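Local coordinates for 75aa long hypothetical regulatory protein AsnC (Pyrococcus horikoshii, PDB 2CVI), which is of unknown function but, as a stand-alone Lrp/AsnC-type ligand-binding domain that associates with itself, may sense a small effector such as an amino acid, at residues A[4-18]-A[60-74]. Sequence-based numbering, arbitrary orientation.
Sequences AFILMVTAAGKEREV and IRKMPEIQMTSTMIA
Val9 and Met68 face each other where the antiparallel ladder of strands 4-10 and 66-74 breaks step, a worked example of a classic beta bulge. Val9 O accepts from Gln67 N at 2.9 Å and, weakly, from Met68 N, while Val9 N donates to Met68 O. The extra residue shifts the register by one, and Ala11 N then bonds to Glu65 O (2.9 Å). With its first torsion placing CG2 beside the backbone N (CG1 trans to it, chi1 172°), Val9 sets that methyl against Met68 CE at 3.8 Å, the two side chains crossing at a slant. On the other face, Met8 runs out extended: its SD touches Ile66 CD1 (3.8 Å), and its CE meets Ile60 CD1 tip to tip. Val18 CG1 packs on the same Ile66 CD1 at 3.7 Å, joining the start of helix 15-23 to this apolar cluster. Beyond the bulge, Lys14 CB rests against Glu65 CB at 3.8 Å. Glu17 OE1 approaches Glu65 OE2 to 3.5 Å, a closeness of like charges probably eased by the salt bridge from Glu17 to Lys21. Were Lys14 exchanged for a glycine, the Glu65 CB would probably lose its cover on that side and the Glu65 carboxylate a positive charge that lies near it without touching. Farther along, Ile6 CG2 rests beside Thr69 CB (3.7 Å), on the face covered by helix 49-59, where Phe55 meets Ile6. Strand 40-46 flanks 4-10 on its other edge, as expected of a ferredoxin-like dimeric alpha-beta barrel domain, and Ile73 and Ala74 continue the sheet into a strand of the second subunit.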
loop_
_atom_site.group_PDB
_atom_site.type_symbol
_atom_site.label_atom_id
_atom_site.label_comp_id
_atom_site.label_asym_id
_atom_site.label_seq_id
_atom_site.Cartn_x
_atom_site.Cartn_y
_atom_site.Cartn_z
ATOM N N ALA A 4 6.386 4.848 6.054
ATOM C CA ALA A 4 4.956 5.109 5.894
ATOM C C ALA A 4 4.506 4.930 4.459
ATOM O O ALA A 4 5.305 4.984 3.540
ATOM C CB ALA A 4 4.632 6.564 6.361
ATOM N N PHE A 5 3.218 4.668 4.281
ATOM C CA PHE A 5 2.640 4.586 2.951
ATOM C C PHE A 5 1.678 5.755 2.836
ATOM O O PHE A 5 0.832 5.953 3.718
ATOM C CB PHE A 5 1.854 3.289 2.771
ATOM C CG PHE A 5 2.720 2.111 2.519
ATOM C CD1 PHE A 5 3.053 1.748 1.211
ATOM C CD2 PHE A 5 3.262 1.405 3.583
ATOM C CE1 PHE A 5 3.918 0.719 0.959
ATOM C CE2 PHE A 5 4.140 0.349 3.374
ATOM C CZ PHE A 5 4.484 -0.004 2.047
ATOM N N ILE A 6 1.839 6.547 1.785
ATOM C CA ILE A 6 0.944 7.687 1.573
ATOM C C ILE A 6 0.007 7.310 0.414
ATOM O O ILE A 6 0.499 7.031 -0.696
ATOM C CB ILE A 6 1.723 8.962 1.197
ATOM C CG1 ILE A 6 2.776 9.333 2.253
ATOM C CG2 ILE A 6 0.689 10.139 1.097
ATOM C CD1 ILE A 6 3.684 10.487 1.806
ATOM N N LEU A 7 -1.299 7.269 0.661
ATOM C CA LEU A 7 -2.297 6.924 -0.358
ATOM C C LEU A 7 -2.793 8.243 -0.913
ATOM O O LEU A 7 -3.169 9.126 -0.143
ATOM C CB LEU A 7 -3.450 6.110 0.262
ATOM C CG LEU A 7 -3.265 4.660 0.760
ATOM C CD1 LEU A 7 -3.077 3.723 -0.400
ATOM C CD2 LEU A 7 -2.152 4.554 1.788
ATOM N N MET A 8 -2.804 8.378 -2.235
ATOM C CA MET A 8 -3.142 9.640 -2.870
ATOM C C MET A 8 -4.255 9.611 -3.884
ATOM O O MET A 8 -4.401 8.639 -4.635
ATOM C CB MET A 8 -1.912 10.202 -3.583
ATOM C CG MET A 8 -0.616 10.210 -2.714
ATOM S SD MET A 8 0.709 10.975 -3.670
ATOM C CE MET A 8 2.056 10.993 -2.400
ATOM N N VAL A 9 -5.032 10.704 -3.899
ATOM C CA VAL A 9 -6.094 10.939 -4.892
ATOM C C VAL A 9 -5.464 11.992 -5.786
ATOM O O VAL A 9 -4.922 12.995 -5.325
ATOM C CB VAL A 9 -7.377 11.495 -4.258
ATOM C CG1 VAL A 9 -8.371 11.896 -5.372
ATOM C CG2 VAL A 9 -7.973 10.498 -3.327
ATOM N N THR A 10 -5.453 11.774 -7.089
ATOM C CA THR A 10 -4.866 12.756 -7.970
ATOM C C THR A 10 -5.843 13.126 -9.070
ATOM O O THR A 10 -6.789 12.384 -9.334
ATOM C CB THR A 10 -3.591 12.235 -8.670
ATOM O OG1 THR A 10 -3.943 11.182 -9.574
ATOM C CG2 THR A 10 -2.589 11.675 -7.687
ATOM N N ALA A 11 -5.605 14.271 -9.680
ATOM C CA ALA A 11 -6.399 14.698 -10.833
ATOM C C ALA A 11 -6.109 13.647 -11.919
ATOM O O ALA A 11 -5.002 13.127 -12.019
ATOM C CB ALA A 11 -5.917 16.056 -11.294
ATOM N N ALA A 12 -7.099 13.349 -12.753
ATOM C CA ALA A 12 -6.882 12.316 -13.782
ATOM C C ALA A 12 -5.844 12.714 -14.850
ATOM O O ALA A 12 -5.786 13.864 -15.255
ATOM C CB ALA A 12 -8.252 11.945 -14.430
ATOM N N GLY A 13 -5.017 11.739 -15.251
ATOM C CA GLY A 13 -3.980 11.958 -16.247
ATOM C C GLY A 13 -2.636 12.461 -15.720
ATOM O O GLY A 13 -1.656 12.563 -16.470
ATOM N N LYS A 14 -2.579 12.773 -14.430
ATOM C CA LYS A 14 -1.346 13.270 -13.827
ATOM C C LYS A 14 -0.563 12.248 -12.989
ATOM O O LYS A 14 0.492 12.565 -12.433
ATOM C CB LYS A 14 -1.684 14.501 -12.978
ATOM C CG LYS A 14 -2.358 15.584 -13.810
ATOM C CD LYS A 14 -3.097 16.574 -12.948
ATOM C CE LYS A 14 -3.892 17.569 -13.788
ATOM N NZ LYS A 14 -4.452 18.687 -12.954
ATOM N N GLU A 15 -1.074 11.025 -12.906
ATOM C CA GLU A 15 -0.451 9.956 -12.118
ATOM C C GLU A 15 1.034 9.707 -12.350
ATOM O O GLU A 15 1.834 9.715 -11.395
ATOM C CB GLU A 15 -1.195 8.628 -12.342
ATOM C CG GLU A 15 -2.690 8.624 -11.997
ATOM C CD GLU A 15 -3.561 9.145 -13.118
ATOM O OE1 GLU A 15 -3.236 8.884 -14.289
ATOM O OE2 GLU A 15 -4.593 9.790 -12.835
ATOM N N ARG A 16 1.398 9.461 -13.604
ATOM C CA ARG A 16 2.778 9.175 -13.964
ATOM C C ARG A 16 3.691 10.386 -13.820
ATOM O O ARG A 16 4.848 10.225 -13.403
ATOM C CB ARG A 16 2.858 8.623 -15.402
ATOM C CG ARG A 16 2.286 7.211 -15.611
ATOM C CD ARG A 16 2.631 6.719 -17.027
ATOM N NE ARG A 16 2.405 5.287 -17.234
ATOM C CZ ARG A 16 2.723 4.629 -18.350
ATOM N NH1 ARG A 16 3.287 5.268 -19.368
ATOM N NH2 ARG A 16 2.478 3.326 -18.452
ATOM N N GLU A 17 3.185 11.575 -14.183
ATOM C CA GLU A 17 3.935 12.840 -14.074
ATOM C C GLU A 17 4.313 13.048 -12.624
ATOM O O GLU A 17 5.464 13.374 -12.305
ATOM C CB GLU A 17 3.079 14.043 -14.514
ATOM C CG GLU A 17 3.631 15.403 -14.017
ATOM C CD GLU A 17 2.744 16.608 -14.356
ATOM O OE1 GLU A 17 2.903 17.668 -13.716
ATOM O OE2 GLU A 17 1.899 16.512 -15.263
ATOM N N VAL A 18 3.318 12.885 -11.757
ATOM C CA VAL A 18 3.478 13.016 -10.315
ATOM C C VAL A 18 4.359 11.875 -9.807
ATOM O O VAL A 18 5.211 12.084 -8.970
ATOM C CB VAL A 18 2.078 12.950 -9.566
ATOM C CG1 VAL A 18 2.276 12.675 -8.063
ATOM C CG2 VAL A 18 1.335 14.275 -9.752
ATOM N N ILE A 60 4.164 17.821 -0.601
ATOM C CA ILE A 60 3.083 17.388 -1.475
ATOM C C ILE A 60 2.294 18.572 -2.033
ATOM O O ILE A 60 1.798 18.499 -3.160
ATOM C CB ILE A 60 2.135 16.403 -0.761
ATOM C CG1 ILE A 60 2.897 15.104 -0.476
ATOM C CG2 ILE A 60 0.892 16.119 -1.632
ATOM C CD1 ILE A 60 3.570 14.474 -1.680
ATOM N N ARG A 61 2.201 19.674 -1.280
ATOM C CA ARG A 61 1.499 20.841 -1.801
ATOM C C ARG A 61 2.203 21.540 -2.970
ATOM O O ARG A 61 1.628 22.445 -3.584
ATOM C CB ARG A 61 1.197 21.832 -0.650
ATOM C CG ARG A 61 -0.079 21.460 0.068
ATOM C CD ARG A 61 -0.499 22.564 1.052
ATOM N NE ARG A 61 -1.837 22.363 1.577
ATOM C CZ ARG A 61 -2.102 21.668 2.686
ATOM N NH1 ARG A 61 -1.087 21.117 3.364
ATOM N NH2 ARG A 61 -3.364 21.560 3.130
ATOM N N LYS A 62 3.432 21.129 -3.288
ATOM C CA LYS A 62 4.137 21.702 -4.451
ATOM C C LYS A 62 3.556 21.089 -5.718
ATOM O O LYS A 62 3.816 21.582 -6.819
ATOM C CB LYS A 62 5.656 21.411 -4.394
ATOM C CG LYS A 62 6.359 22.051 -3.190
ATOM C CD LYS A 62 7.865 21.770 -3.147
ATOM C CE LYS A 62 8.555 22.406 -4.331
ATOM N NZ LYS A 62 8.072 23.799 -4.527
ATOM N N MET A 63 2.766 20.019 -5.567
ATOM C CA MET A 63 2.141 19.338 -6.700
ATOM C C MET A 63 0.632 19.408 -6.535
ATOM O O MET A 63 0.010 18.502 -5.987
ATOM C CB MET A 63 2.606 17.874 -6.759
ATOM C CG MET A 63 4.094 17.768 -7.043
ATOM S SD MET A 63 4.770 16.121 -6.724
ATOM C CE MET A 63 4.778 16.210 -4.945
ATOM N N PRO A 64 0.001 20.485 -7.026
ATOM C CA PRO A 64 -1.454 20.576 -6.865
ATOM C C PRO A 64 -2.275 19.494 -7.565
ATOM O O PRO A 64 -3.481 19.381 -7.362
ATOM C CB PRO A 64 -1.770 22.000 -7.333
ATOM C CG PRO A 64 -0.678 22.295 -8.338
ATOM C CD PRO A 64 0.562 21.670 -7.701
ATOM N N GLU A 65 -1.586 18.677 -8.357
ATOM C CA GLU A 65 -2.252 17.563 -9.016
ATOM C C GLU A 65 -2.677 16.535 -7.949
ATOM O O GLU A 65 -3.574 15.711 -8.159
ATOM C CB GLU A 65 -1.298 16.876 -10.004
ATOM C CG GLU A 65 -0.866 17.711 -11.207
ATOM C CD GLU A 65 0.245 18.690 -10.918
ATOM O OE1 GLU A 65 0.804 18.673 -9.811
ATOM O OE2 GLU A 65 0.575 19.490 -11.823
ATOM N N ILE A 66 -2.008 16.569 -6.800
ATOM C CA ILE A 66 -2.347 15.655 -5.711
ATOM C C ILE A 66 -3.437 16.341 -4.870
ATOM O O ILE A 66 -3.178 17.343 -4.187
ATOM C CB ILE A 66 -1.116 15.333 -4.850
ATOM C CG1 ILE A 66 -0.027 14.668 -5.707
ATOM C CG2 ILE A 66 -1.534 14.407 -3.721
ATOM C CD1 ILE A 66 1.319 14.482 -5.026
ATOM N N GLN A 67 -4.642 15.810 -4.919
ATOM C CA GLN A 67 -5.814 16.410 -4.250
ATOM C C GLN A 67 -6.101 15.966 -2.832
ATOM O O GLN A 67 -6.706 16.725 -2.040
ATOM C CB GLN A 67 -7.072 16.177 -5.138
ATOM C CG GLN A 67 -6.923 16.693 -6.535
ATOM C CD GLN A 67 -8.082 16.305 -7.428
ATOM O OE1 GLN A 67 -8.785 15.331 -7.162
ATOM N NE2 GLN A 67 -8.275 17.053 -8.502
ATOM N N MET A 68 -5.687 14.742 -2.482
ATOM C CA MET A 68 -5.955 14.231 -1.157
ATOM C C MET A 68 -4.934 13.163 -0.821
ATOM O O MET A 68 -4.497 12.426 -1.698
ATOM C CB MET A 68 -7.376 13.629 -1.085
ATOM C CG MET A 68 -7.855 13.228 0.313
ATOM S SD MET A 68 -7.441 11.525 0.775
ATOM C CE MET A 68 -8.991 10.632 0.331
ATOM N N THR A 69 -4.475 13.170 0.419
ATOM C CA THR A 69 -3.600 12.100 0.881
ATOM C C THR A 69 -4.079 11.596 2.231
ATOM O O THR A 69 -4.676 12.355 3.030
ATOM C CB THR A 69 -2.109 12.516 1.043
ATOM O OG1 THR A 69 -1.953 13.442 2.142
ATOM C CG2 THR A 69 -1.555 13.143 -0.249
ATOM N N SER A 70 -3.848 10.300 2.451
ATOM C CA SER A 70 -4.123 9.626 3.733
ATOM C C SER A 70 -2.857 8.806 3.984
ATOM O O SER A 70 -2.509 7.941 3.170
ATOM C CB SER A 70 -5.340 8.702 3.674
ATOM O OG SER A 70 -5.603 8.135 4.955
ATOM N N THR A 71 -2.192 9.040 5.105
ATOM C CA THR A 71 -0.917 8.358 5.379
ATOM C C THR A 71 -1.026 7.298 6.474
ATOM O O THR A 71 -1.665 7.527 7.512
ATOM C CB THR A 71 0.118 9.398 5.744
ATOM O OG1 THR A 71 0.257 10.325 4.657
ATOM C CG2 THR A 71 1.502 8.761 6.014
ATOM N N MET A 72 -0.430 6.133 6.220
ATOM C CA MET A 72 -0.455 4.999 7.177
ATOM C C MET A 72 0.980 4.845 7.715
ATOM O O MET A 72 1.863 4.508 6.931
ATOM C CB MET A 72 -0.832 3.705 6.441
ATOM C CG MET A 72 -2.090 3.745 5.565
ATOM S SD MET A 72 -3.593 3.882 6.524
ATOM C CE MET A 72 -4.644 4.702 5.257
ATOM N N ILE A 73 1.234 5.129 9.008
ATOM C CA ILE A 73 2.600 4.982 9.592
ATOM C C ILE A 73 2.834 3.539 10.022
ATOM O O ILE A 73 2.063 2.985 10.797
ATOM C CB ILE A 73 2.787 5.890 10.842
ATOM C CG1 ILE A 73 2.611 7.359 10.473
ATOM C CG2 ILE A 73 4.161 5.673 11.443
ATOM C CD1 ILE A 73 2.418 8.281 11.684
ATOM N N ALA A 74 3.900 2.922 9.529
ATOM C CA ALA A 74 4.180 1.532 9.921
ATOM C C ALA A 74 4.650 1.469 11.381
ATOM O O ALA A 74 5.577 2.199 11.769
ATOM C CB ALA A 74 5.248 0.962 8.991
#